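PDB 6SKY: Serine/threonine-protein kinase Tel1 from Chaetomium thermophilum, which probably phosphorylates serine and threonine residues followed by glutamine in target proteins, so relaying DNA-damage checkpoint signals. Local coordinates for residues L2396-M2399 with A2400-E2404; L1943-L1946 with E1947-D1951; Q2143-N2146 with L2147-A2150; K1554-H1557 with E1558-L1561. All coordinates share one frame; numbering follows the deposited sequence.

Interaction 1: residues L2396-M2399 with A2400-E2404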
loop_
_atom_site.group_PDB
_atom_site.type_symbol
_atom_site.label_atom_id
_atom_site.label_comp_id
_atom_site.label_asym_id
_atom_site.label_seq_id
_atom_site.Cartn_x
_atom_site.Cartn_y
_atom_site.Cartn_z
ATOM N N LEU A 2396 -28.179 14.193 10.443
ATOM C CA LEU A 2396 -27.235 15.122 11.045
ATOM C C LEU A 2396 -26.672 16.085 10.009
ATOM O O LEU A 2396 -26.534 17.286 10.270
ATOM C CB LEU A 2396 -26.120 14.326 11.711
ATOM C CG LEU A 2396 -25.435 14.910 12.927
ATOM C CD1 LEU A 2396 -26.470 15.385 13.891
ATOM C CD2 LEU A 2396 -24.604 13.844 13.553
ATOM N N ARG A 2397 -26.366 15.579 8.818
ATOM C CA ARG A 2397 -25.837 16.429 7.762
ATOM C C ARG A 2397 -26.905 17.364 7.219
ATOM O O ARG A 2397 -26.638 18.548 6.988
ATOM C CB ARG A 2397 -25.246 15.570 6.651
ATOM C CG ARG A 2397 -24.671 16.363 5.508
ATOM C CD ARG A 2397 -23.758 17.463 5.988
ATOM N NE ARG A 2397 -23.525 18.450 4.945
ATOM C CZ ARG A 2397 -23.022 19.660 5.158
ATOM N NH1 ARG A 2397 -22.847 20.493 4.147
ATOM N NH2 ARG A 2397 -22.701 20.039 6.381
ATOM N N PHE A 2398 -28.121 16.864 7.021
ATOM C CA PHE A 2398 -29.209 17.750 6.641
ATOM C C PHE A 2398 -29.423 18.831 7.680
ATOM O O PHE A 2398 -29.688 19.981 7.334
ATOM C CB PHE A 2398 -30.507 16.977 6.441
ATOM C CG PHE A 2398 -31.719 17.847 6.517
ATOM C CD1 PHE A 2398 -32.079 18.637 5.451
ATOM C CD2 PHE A 2398 -32.474 17.908 7.664
ATOM C CE1 PHE A 2398 -33.170 19.448 5.526
ATOM C CE2 PHE A 2398 -33.562 18.722 7.736
ATOM C CZ PHE A 2398 -33.910 19.491 6.666
ATOM N N MET A 2399 -29.333 18.480 8.960
ATOM C CA MET A 2399 -29.590 19.449 10.015
ATOM C C MET A 2399 -28.534 20.540 10.024
ATOM O O MET A 2399 -28.857 21.725 10.129
ATOM C CB MET A 2399 -29.647 18.735 11.361
ATOM C CG MET A 2399 -30.274 19.545 12.456
ATOM S SD MET A 2399 -31.815 20.283 11.904
ATOM C CE MET A 2399 -32.798 18.828 11.584
ATOM N N ALA A 2400 -27.263 20.158 9.923
ATOM C CA ALA A 2400 -26.204 21.159 9.835
ATOM C C ALA A 2400 -26.419 22.072 8.636
ATOM O O ALA A 2400 -26.349 23.302 8.748
ATOM C CB ALA A 2400 -24.846 20.473 9.754
ATOM N N LEU A 2401 -26.710 21.479 7.480
ATOM C CA LEU A 2401 -26.875 22.252 6.259
ATOM C C LEU A 2401 -28.074 23.184 6.337
ATOM O O LEU A 2401 -28.042 24.287 5.791
ATOM C CB LEU A 2401 -27.012 21.299 5.085
ATOM C CG LEU A 2401 -27.060 21.886 3.691
ATOM C CD1 LEU A 2401 -25.732 22.497 3.362
ATOM C CD2 LEU A 2401 -27.384 20.781 2.742
ATOM N N TRP A 2402 -29.143 22.763 7.000
ATOM C CA TRP A 2402 -30.329 23.601 7.091
ATOM C C TRP A 2402 -30.149 24.711 8.106
ATOM O O TRP A 2402 -30.640 25.821 7.901
ATOM C CB TRP A 2402 -31.540 22.760 7.462
ATOM C CG TRP A 2402 -32.810 23.526 7.525
ATOM C CD1 TRP A 2402 -33.162 24.584 6.758
ATOM C CD2 TRP A 2402 -33.905 23.288 8.405
ATOM N NE1 TRP A 2402 -34.410 25.022 7.099
ATOM C CE2 TRP A 2402 -34.888 24.240 8.114
ATOM C CE3 TRP A 2402 -34.150 22.357 9.415
ATOM C CZ2 TRP A 2402 -36.093 24.291 8.791
ATOM C CZ3 TRP A 2402 -35.345 22.409 10.082
ATOM C CH2 TRP A 2402 -36.301 23.367 9.769
ATOM N N LEU A 2403 -29.468 24.435 9.216
ATOM C CA LEU A 2403 -29.271 25.478 10.210
ATOM C C LEU A 2403 -28.267 26.515 9.739
ATOM O O LEU A 2403 -28.335 27.668 10.166
ATOM C CB LEU A 2403 -28.829 24.873 11.538
ATOM C CG LEU A 2403 -29.835 23.976 12.259
ATOM C CD1 LEU A 2403 -29.387 23.700 13.670
ATOM C CD2 LEU A 2403 -31.210 24.587 12.253
ATOM N N GLU A 2404 -27.333 26.140 8.864
ATOM C CA GLU A 2404 -26.450 27.151 8.289
ATOM C C GLU A 2404 -27.216 28.118 7.399
ATOM O O GLU A 2404 -26.898 29.310 7.353
ATOM C CB GLU A 2404 -25.327 26.493 7.500
ATOM C CG GLU A 2404 -24.249 25.888 8.359
ATOM C CD GLU A 2404 -23.230 25.106 7.554
ATOM O OE1 GLU A 2404 -23.254 25.202 6.310
ATOM O OE2 GLU A 2404 -22.411 24.388 8.165
#

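Interaction 2: residues L1943-L1946 with E1947-D1951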
loop_
_atom_site.group_PDB
_atom_site.type_symbol
_atom_site.label_atom_id
_atom_site.label_comp_id
_atom_site.label_asym_id
_atom_site.label_seq_id
_atom_site.Cartn_x
_atom_site.Cartn_y
_atom_site.Cartn_z
ATOM N N LEU A 1943 8.859 -14.645 9.786
ATOM C CA LEU A 1943 8.112 -15.649 9.039
ATOM C C LEU A 1943 7.182 -16.441 9.950
ATOM O O LEU A 1943 6.052 -16.758 9.569
ATOM C CB LEU A 1943 9.084 -16.574 8.313
ATOM C CG LEU A 1943 8.497 -17.638 7.399
ATOM C CD1 LEU A 1943 7.443 -17.045 6.496
ATOM C CD2 LEU A 1943 9.613 -18.247 6.599
ATOM N N ALA A 1944 7.647 -16.774 11.154
ATOM C CA ALA A 1944 6.801 -17.463 12.121
ATOM C C ALA A 1944 5.583 -16.627 12.482
ATOM O O ALA A 1944 4.465 -17.145 12.566
ATOM C CB ALA A 1944 7.601 -17.803 13.372
ATOM N N ARG A 1945 5.775 -15.329 12.690
ATOM C CA ARG A 1945 4.642 -14.466 12.986
ATOM C C ARG A 1945 3.705 -14.330 11.796
ATOM O O ARG A 1945 2.490 -14.218 11.979
ATOM C CB ARG A 1945 5.126 -13.092 13.426
ATOM C CG ARG A 1945 4.006 -12.111 13.627
ATOM C CD ARG A 1945 4.514 -10.715 13.887
ATOM N NE ARG A 1945 5.250 -10.166 12.755
ATOM C CZ ARG A 1945 4.686 -9.731 11.634
ATOM N NH1 ARG A 1945 5.435 -9.238 10.663
ATOM N NH2 ARG A 1945 3.373 -9.799 11.477
ATOM N N LEU A 1946 4.238 -14.331 10.574
ATOM C CA LEU A 1946 3.373 -14.208 9.405
ATOM C C LEU A 1946 2.599 -15.485 9.136
ATOM O O LEU A 1946 1.499 -15.435 8.584
ATOM C CB LEU A 1946 4.189 -13.835 8.174
ATOM C CG LEU A 1946 4.675 -12.400 8.077
ATOM C CD1 LEU A 1946 5.674 -12.295 6.963
ATOM C CD2 LEU A 1946 3.506 -11.484 7.832
ATOM N N GLU A 1947 3.160 -16.635 9.496
ATOM C CA GLU A 1947 2.436 -17.882 9.303
ATOM C C GLU A 1947 1.430 -18.123 10.417
ATOM O O GLU A 1947 0.375 -18.714 10.166
ATOM C CB GLU A 1947 3.411 -19.052 9.187
ATOM C CG GLU A 1947 3.987 -19.541 10.496
ATOM C CD GLU A 1947 5.169 -20.464 10.300
ATOM O OE1 GLU A 1947 5.763 -20.447 9.202
ATOM O OE2 GLU A 1947 5.507 -21.204 11.243
ATOM N N TYR A 1948 1.729 -17.681 11.642
ATOM C CA TYR A 1948 0.704 -17.635 12.678
ATOM C C TYR A 1948 -0.458 -16.762 12.236
ATOM O O TYR A 1948 -1.625 -17.139 12.364
ATOM C CB TYR A 1948 1.298 -17.111 13.988
ATOM C CG TYR A 1948 0.260 -16.758 15.030
ATOM C CD1 TYR A 1948 -0.145 -17.687 15.972
ATOM C CD2 TYR A 1948 -0.317 -15.498 15.067
ATOM C CE1 TYR A 1948 -1.094 -17.375 16.906
ATOM C CE2 TYR A 1948 -1.268 -15.183 15.994
ATOM C CZ TYR A 1948 -1.651 -16.123 16.912
ATOM O OH TYR A 1948 -2.600 -15.801 17.846
ATOM N N GLU A 1949 -0.145 -15.580 11.719
ATOM C CA GLU A 1949 -1.128 -14.597 11.296
ATOM C C GLU A 1949 -1.903 -15.029 10.064
ATOM O O GLU A 1949 -2.894 -14.379 9.722
ATOM C CB GLU A 1949 -0.405 -13.283 11.027
ATOM C CG GLU A 1949 -1.255 -12.058 11.019
ATOM C CD GLU A 1949 -0.414 -10.801 11.019
ATOM O OE1 GLU A 1949 0.707 -10.847 10.471
ATOM O OE2 GLU A 1949 -0.862 -9.777 11.579
ATOM N N ASN A 1950 -1.472 -16.097 9.392
ATOM C CA ASN A 1950 -2.082 -16.566 8.147
ATOM C C ASN A 1950 -2.101 -15.465 7.093
ATOM O O ASN A 1950 -3.133 -15.162 6.495
ATOM C CB ASN A 1950 -3.489 -17.112 8.385
ATOM C CG ASN A 1950 -3.486 -18.574 8.738
ATOM O OD1 ASN A 1950 -2.457 -19.131 9.117
ATOM N ND2 ASN A 1950 -4.638 -19.212 8.612
ATOM N N ASP A 1951 -0.943 -14.858 6.871
ATOM C CA ASP A 1951 -0.845 -13.857 5.826
ATOM C C ASP A 1951 -0.767 -14.536 4.463
ATOM O O ASP A 1951 -0.509 -15.734 4.342
ATOM C CB ASP A 1951 0.361 -12.953 6.055
ATOM C CG ASP A 1951 0.225 -11.620 5.354
ATOM O OD1 ASP A 1951 -0.490 -11.552 4.335
ATOM O OD2 ASP A 1951 0.832 -10.636 5.821
#

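Interaction 3: residues Q2143-N2146 with L2147-A2150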
loop_
_atom_site.group_PDB
_atom_site.type_symbol
_atom_site.label_atom_id
_atom_site.label_comp_id
_atom_site.label_asym_id
_atom_site.label_seq_id
_atom_site.Cartn_x
_atom_site.Cartn_y
_atom_site.Cartn_z
ATOM N N GLN A 2143 -24.113 -30.291 -11.584
ATOM C CA GLN A 2143 -23.554 -31.197 -12.584
ATOM C C GLN A 2143 -24.272 -32.540 -12.626
ATOM O O GLN A 2143 -24.448 -33.113 -13.703
ATOM C CB GLN A 2143 -22.073 -31.429 -12.314
ATOM C CG GLN A 2143 -21.210 -30.226 -12.541
ATOM C CD GLN A 2143 -19.787 -30.478 -12.148
ATOM O OE1 GLN A 2143 -19.431 -31.580 -11.744
ATOM N NE2 GLN A 2143 -18.956 -29.457 -12.256
ATOM N N ARG A 2144 -24.667 -33.067 -11.471
ATOM C CA ARG A 2144 -25.174 -34.434 -11.347
ATOM C C ARG A 2144 -26.672 -34.450 -11.595
ATOM O O ARG A 2144 -27.473 -34.246 -10.691
ATOM C CB ARG A 2144 -24.836 -34.986 -9.974
ATOM C CG ARG A 2144 -23.361 -35.004 -9.706
ATOM C CD ARG A 2144 -22.726 -35.959 -10.643
ATOM N NE ARG A 2144 -23.515 -37.177 -10.641
ATOM C CZ ARG A 2144 -23.373 -38.170 -11.503
ATOM N NH1 ARG A 2144 -22.461 -38.098 -12.459
ATOM N NH2 ARG A 2144 -24.153 -39.231 -11.404
ATOM N N HIS A 2145 -27.055 -34.737 -12.838
ATOM C CA HIS A 2145 -28.446 -34.592 -13.244
ATOM C C HIS A 2145 -29.345 -35.695 -12.712
ATOM O O HIS A 2145 -30.554 -35.482 -12.599
ATOM C CB HIS A 2145 -28.548 -34.555 -14.763
ATOM C CG HIS A 2145 -27.791 -33.430 -15.388
ATOM N ND1 HIS A 2145 -28.351 -32.196 -15.619
ATOM C CD2 HIS A 2145 -26.516 -33.352 -15.831
ATOM C CE1 HIS A 2145 -27.453 -31.404 -16.173
ATOM N NE2 HIS A 2145 -26.331 -32.083 -16.315
ATOM N N ASN A 2146 -28.800 -36.867 -12.403
ATOM C CA ASN A 2146 -29.644 -37.961 -11.950
ATOM C C ASN A 2146 -29.950 -37.894 -10.462
ATOM O O ASN A 2146 -30.905 -38.531 -10.013
ATOM C CB ASN A 2146 -28.999 -39.302 -12.301
ATOM C CG ASN A 2146 -27.550 -39.386 -11.890
ATOM O OD1 ASN A 2146 -27.157 -38.879 -10.850
ATOM N ND2 ASN A 2146 -26.745 -40.041 -12.710
ATOM N N LEU A 2147 -29.182 -37.129 -9.695
ATOM C CA LEU A 2147 -29.429 -36.973 -8.270
ATOM C C LEU A 2147 -30.527 -35.969 -7.958
ATOM O O LEU A 2147 -30.964 -35.895 -6.808
ATOM C CB LEU A 2147 -28.145 -36.546 -7.564
ATOM C CG LEU A 2147 -27.279 -37.618 -6.919
ATOM C CD1 LEU A 2147 -27.307 -38.880 -7.719
ATOM C CD2 LEU A 2147 -25.861 -37.114 -6.788
ATOM N N ARG A 2148 -30.979 -35.196 -8.932
ATOM C CA ARG A 2148 -31.997 -34.192 -8.684
ATOM C C ARG A 2148 -33.393 -34.771 -8.854
ATOM O O ARG A 2148 -33.598 -35.782 -9.526
ATOM C CB ARG A 2148 -31.821 -33.001 -9.617
ATOM C CG ARG A 2148 -30.613 -32.177 -9.312
ATOM C CD ARG A 2148 -30.689 -30.856 -10.003
ATOM N NE ARG A 2148 -29.756 -30.794 -11.111
ATOM C CZ ARG A 2148 -30.115 -30.876 -12.379
ATOM N NH1 ARG A 2148 -31.387 -31.019 -12.696
ATOM N NH2 ARG A 2148 -29.205 -30.808 -13.327
ATOM N N ALA A 2149 -34.363 -34.096 -8.249
ATOM C CA ALA A 2149 -35.745 -34.531 -8.322
ATOM C C ALA A 2149 -36.275 -34.338 -9.739
ATOM O O ALA A 2149 -35.557 -33.929 -10.654
ATOM C CB ALA A 2149 -36.591 -33.777 -7.303
ATOM N N ALA A 2150 -37.557 -34.643 -9.926
ATOM C CA ALA A 2150 -38.123 -34.664 -11.271
ATOM C C ALA A 2150 -38.245 -33.260 -11.851
ATOM O O ALA A 2150 -37.724 -32.973 -12.934
ATOM C CB ALA A 2150 -39.484 -35.356 -11.251
#

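Interaction 4: residues K1554-H1557 with E1558-L1561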
loop_
_atom_site.group_PDB
_atom_site.type_symbol
_atom_site.label_atom_id
_atom_site.label_comp_id
_atom_site.label_asym_id
_atom_site.label_seq_id
_atom_site.Cartn_x
_atom_site.Cartn_y
_atom_site.Cartn_z
ATOM N N LYS A 1554 -41.846 -35.505 12.887
ATOM C CA LYS A 1554 -42.616 -34.422 13.484
ATOM C C LYS A 1554 -44.043 -34.896 13.730
ATOM O O LYS A 1554 -44.811 -35.089 12.784
ATOM C CB LYS A 1554 -42.592 -33.193 12.581
ATOM C CG LYS A 1554 -42.737 -31.887 13.326
ATOM C CD LYS A 1554 -42.376 -30.713 12.439
ATOM C CE LYS A 1554 -42.195 -29.448 13.263
ATOM N NZ LYS A 1554 -41.793 -28.284 12.427
ATOM N N GLY A 1555 -44.394 -35.085 15.001
ATOM C CA GLY A 1555 -45.749 -35.418 15.391
ATOM C C GLY A 1555 -45.926 -36.779 16.025
ATOM O O GLY A 1555 -47.040 -37.091 16.461
ATOM N N THR A 1556 -44.887 -37.602 16.090
ATOM C CA THR A 1556 -45.009 -38.898 16.735
ATOM C C THR A 1556 -44.931 -38.733 18.251
ATOM O O THR A 1556 -44.746 -37.634 18.777
ATOM C CB THR A 1556 -43.933 -39.851 16.226
ATOM O OG1 THR A 1556 -42.639 -39.311 16.505
ATOM C CG2 THR A 1556 -44.069 -40.050 14.739
ATOM N N HIS A 1557 -45.085 -39.843 18.972
ATOM C CA HIS A 1557 -44.990 -39.789 20.425
ATOM C C HIS A 1557 -43.543 -39.795 20.892
ATOM O O HIS A 1557 -43.189 -39.084 21.838
ATOM C CB HIS A 1557 -45.749 -40.958 21.045
ATOM C CG HIS A 1557 -47.235 -40.832 20.950
ATOM N ND1 HIS A 1557 -47.925 -39.766 21.483
ATOM C CD2 HIS A 1557 -48.164 -41.642 20.391
ATOM C CE1 HIS A 1557 -49.215 -39.921 21.252
ATOM N NE2 HIS A 1557 -49.388 -41.052 20.592
ATOM N N GLU A 1558 -42.695 -40.586 20.236
ATOM C CA GLU A 1558 -41.298 -40.670 20.638
ATOM C C GLU A 1558 -40.585 -39.343 20.438
ATOM O O GLU A 1558 -39.771 -38.940 21.274
ATOM C CB GLU A 1558 -40.594 -41.775 19.857
ATOM C CG GLU A 1558 -41.262 -43.133 19.944
ATOM C CD GLU A 1558 -42.453 -43.269 19.020
ATOM O OE1 GLU A 1558 -42.999 -42.237 18.586
ATOM O OE2 GLU A 1558 -42.852 -44.411 18.726
ATOM N N SER A 1559 -40.891 -38.635 19.354
ATOM C CA SER A 1559 -40.212 -37.370 19.114
ATOM C C SER A 1559 -40.726 -36.274 20.034
ATOM O O SER A 1559 -39.948 -35.427 20.477
ATOM C CB SER A 1559 -40.365 -36.956 17.660
ATOM O OG SER A 1559 -41.702 -36.612 17.382
ATOM N N ASN A 1560 -42.025 -36.273 20.339
ATOM C CA ASN A 1560 -42.539 -35.329 21.326
ATOM C C ASN A 1560 -41.924 -35.584 22.692
ATOM O O ASN A 1560 -41.579 -34.642 23.412
ATOM C CB ASN A 1560 -44.059 -35.418 21.406
ATOM C CG ASN A 1560 -44.733 -35.000 20.125
ATOM O OD1 ASN A 1560 -44.241 -34.133 19.407
ATOM N ND2 ASN A 1560 -45.867 -35.616 19.826
ATOM N N LEU A 1561 -41.750 -36.853 23.056
ATOM C CA LEU A 1561 -41.119 -37.166 24.330
ATOM C C LEU A 1561 -39.659 -36.735 24.347
ATOM O O LEU A 1561 -39.190 -36.163 25.336
ATOM C CB LEU A 1561 -41.243 -38.656 24.619
ATOM C CG LEU A 1561 -40.636 -39.108 25.940
ATOM C CD1 LEU A 1561 -41.231 -38.321 27.080
ATOM C CD2 LEU A 1561 -40.879 -40.578 26.126
#

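Interaction 1: residues L2396-M2399 with A2400-E2404
Phe2398 and Trp2402, one turn apart on the alpha-helix 2394-2404 of the FAT region, send their aromatic groups out in the same direction. The phenyl and the five-membered ring of the indole are 22° from parallel but strongly offset: Trp2402 CB sits over one face of the phenyl ring, toward its rim, and Phe2398 CZ comes within 4.0 Å of Trp2402 CE3. Met2399 closes this apolar side in a Met-aromatic contact. A bend at chi2 (48°) brings SD to the edge of the indole, 4.0 Å from Trp2402 CE3, while the same sulfur lies 4.2 Å from Leu2403 CG. This tightly packed side is buried: Trp2402 meets Phe2445 edge to face and donates NE1 to Asn2412, and Phe2398 leans on Leu2382 of helix 2348-2387.

Arg2397 is partly exposed, and its side of the helix is looser and more polar, although Leu2401 and Ala2400 beneath it are buried. Arg2397 lays one guanidinium face over Leu2401 CB, and its NE makes a salt bridge with Asp2300, so the charge is met outside this turn of helix. Regular backbone bonds hold both sides in step, among them Leu2401 N to Arg2397 O at 3.0 Å. At the outer end of the arginine, NH1 stands 3.6 Å from Leu2401 CD1, while NH2 is 4.0 Å from Ala2400 CB.

Interaction 2: residues L1943-L1946 with E1947-D1951
Tyr1948 N gives a 2.9 Å hydrogen bond to Ala1944 O, in the last turns of helix 1939-1948, before a Schellman motif ends the helix in this FAT-region segment. The 6→1 hydrogen bond of the motif runs from Asp1951 N to Leu1946 O, 3.0 Å and almost straight at 176°, and Asn1950, with positive phi, is the C-prime residue whose N reaches Glu1947 O only weakly.

Arg1945 and Glu1949 run alongside each other on one side of the helix and form a salt bridge from NH2 to OE1, 3.0 Å long. The carboxylate oxygen approaches the guanidinium at its edge, yet the two planes stand nearly perpendicular, 87° apart, so a single oxygen does the pairing. A bend at chi3 turns the arginine head over to its partner, while NH1 salt-bridges Glu2219 of the second subunit, which makes this helix end part of the dimer contact.

Glu1947 lies back along the preceding turn: with CG set between the backbone N and the carbonyl carbon (chi1 78°), CG packs 3.2 Å from Ala1944 O and CD 3.9 Å from Ala1944 CA, while OE1 has a long, weak ion pair with Arg1959. Shortening this side chain to an alanine is likely to uncover the backbone at Ala1944 and leave Arg1959 without that distant countercharge. Asp1951, past the helix end, runs beside Leu1946, whose CD2 methyl is 3.5 Å from Asp1951 OD2.

Interaction 3: residues Q2143-N2146 with L2147-A2150
Arg2144 O and Leu2147 N close a turn by a weak hydrogen bond of 3.5 Å, bent to 143°. Arg2144 is the first residue to leave helical angles after helix 2124-2143, and His2145 and Asn2146 at the two corners have the backbone angles of a type I beta-turn. The chain then extends at Arg2148 on its way to helix 2154-2174.

Two groups of side chains sit on this turn. Arg2144 curls back through bends at chi2 and chi3, and its NH2 makes a weak bond to Asn2146 OD1; its CB meets Leu2147 CD2 at 4.0 Å. Arg2148 runs alongside His2145 and lays one guanidinium face toward His2145 CA, with the imidazole plane turned 76° against it. Its NH2 comes 2.8 Å from His2145 ND1. A chi3 of -107° swings the head back toward the turn, where NE bonds weakly to Trp2141 O and NH1 weakly to Leu2152 O.

The Arg2148 guanidinium thus links the end of one helix to the approach of the next through several weak contacts, and its positive charge would probably disfavour protonation of the neighbouring imidazole.

Interaction 4: residues K1554-H1557 with E1558-L1561
Thr1556 and Ser1559 make the capping contact that starts helix 1557-1569, with Thr1556 as N-cap. Among the hydrogen bonds, Ser1559 N donates weakly to Thr1556 OG1, at 3.4 Å, and Asn1560 N donates equally weakly to Thr1556 O. The first firm bond of the helix follows, from Leu1561 N to His1557 O at 2.9 Å. The Thr1556 hydroxyl is placed over the first turn by a chi1 of 60° and is also hydrogen-bonded to Asn1551 OD1, while Ser1559 OG, 3.0 Å from Thr1556 OG1, bonds to Glu1553 O.

Charge enters through Glu1558. Bent at chi2 (80°), its carboxylate folds back along the chain, so that OE1 lies 3.2 Å from His1557 N and OE2 forms a salt bridge with Arg1547.

By simple packing, the carboxamide carbon CG of Asn1560 lies 3.0 Å from Thr1556 O, and the side chain touches Asn1542. An alanine in its place would lose the carboxamide and is likely to open a gap beside that carbonyl and against Asn1542.

The cap joins the loop after helix 1530-1543 to helix 1557-1569, and the C-terminal end of that earlier helix comes up against it: Asn1542 also touches His1557 and Leu1561, and Ala1543 touches Leu1561.

Overall arrangement
The four contacts are all local, but they mark different places in a largely helical chain. Interaction 1 is a largely buried contact within one helix, running to its C-terminal end, and relies on aromatic and sulfur packing. Interactions 2 and 4 lie at opposite kinds of end of two different helices: the first terminates one with a Schellman motif, the other begins one with a capping threonine, and both are only partly buried and more polar. Interaction 3, at the surface, is a turn between helices held by weak bonds. Interactions 1, 2 and 3 all belong to the FAT region, and interaction 2 alone reaches the second subunit. Closest in space are interactions 3 and 4, with centres about 32 Å apart.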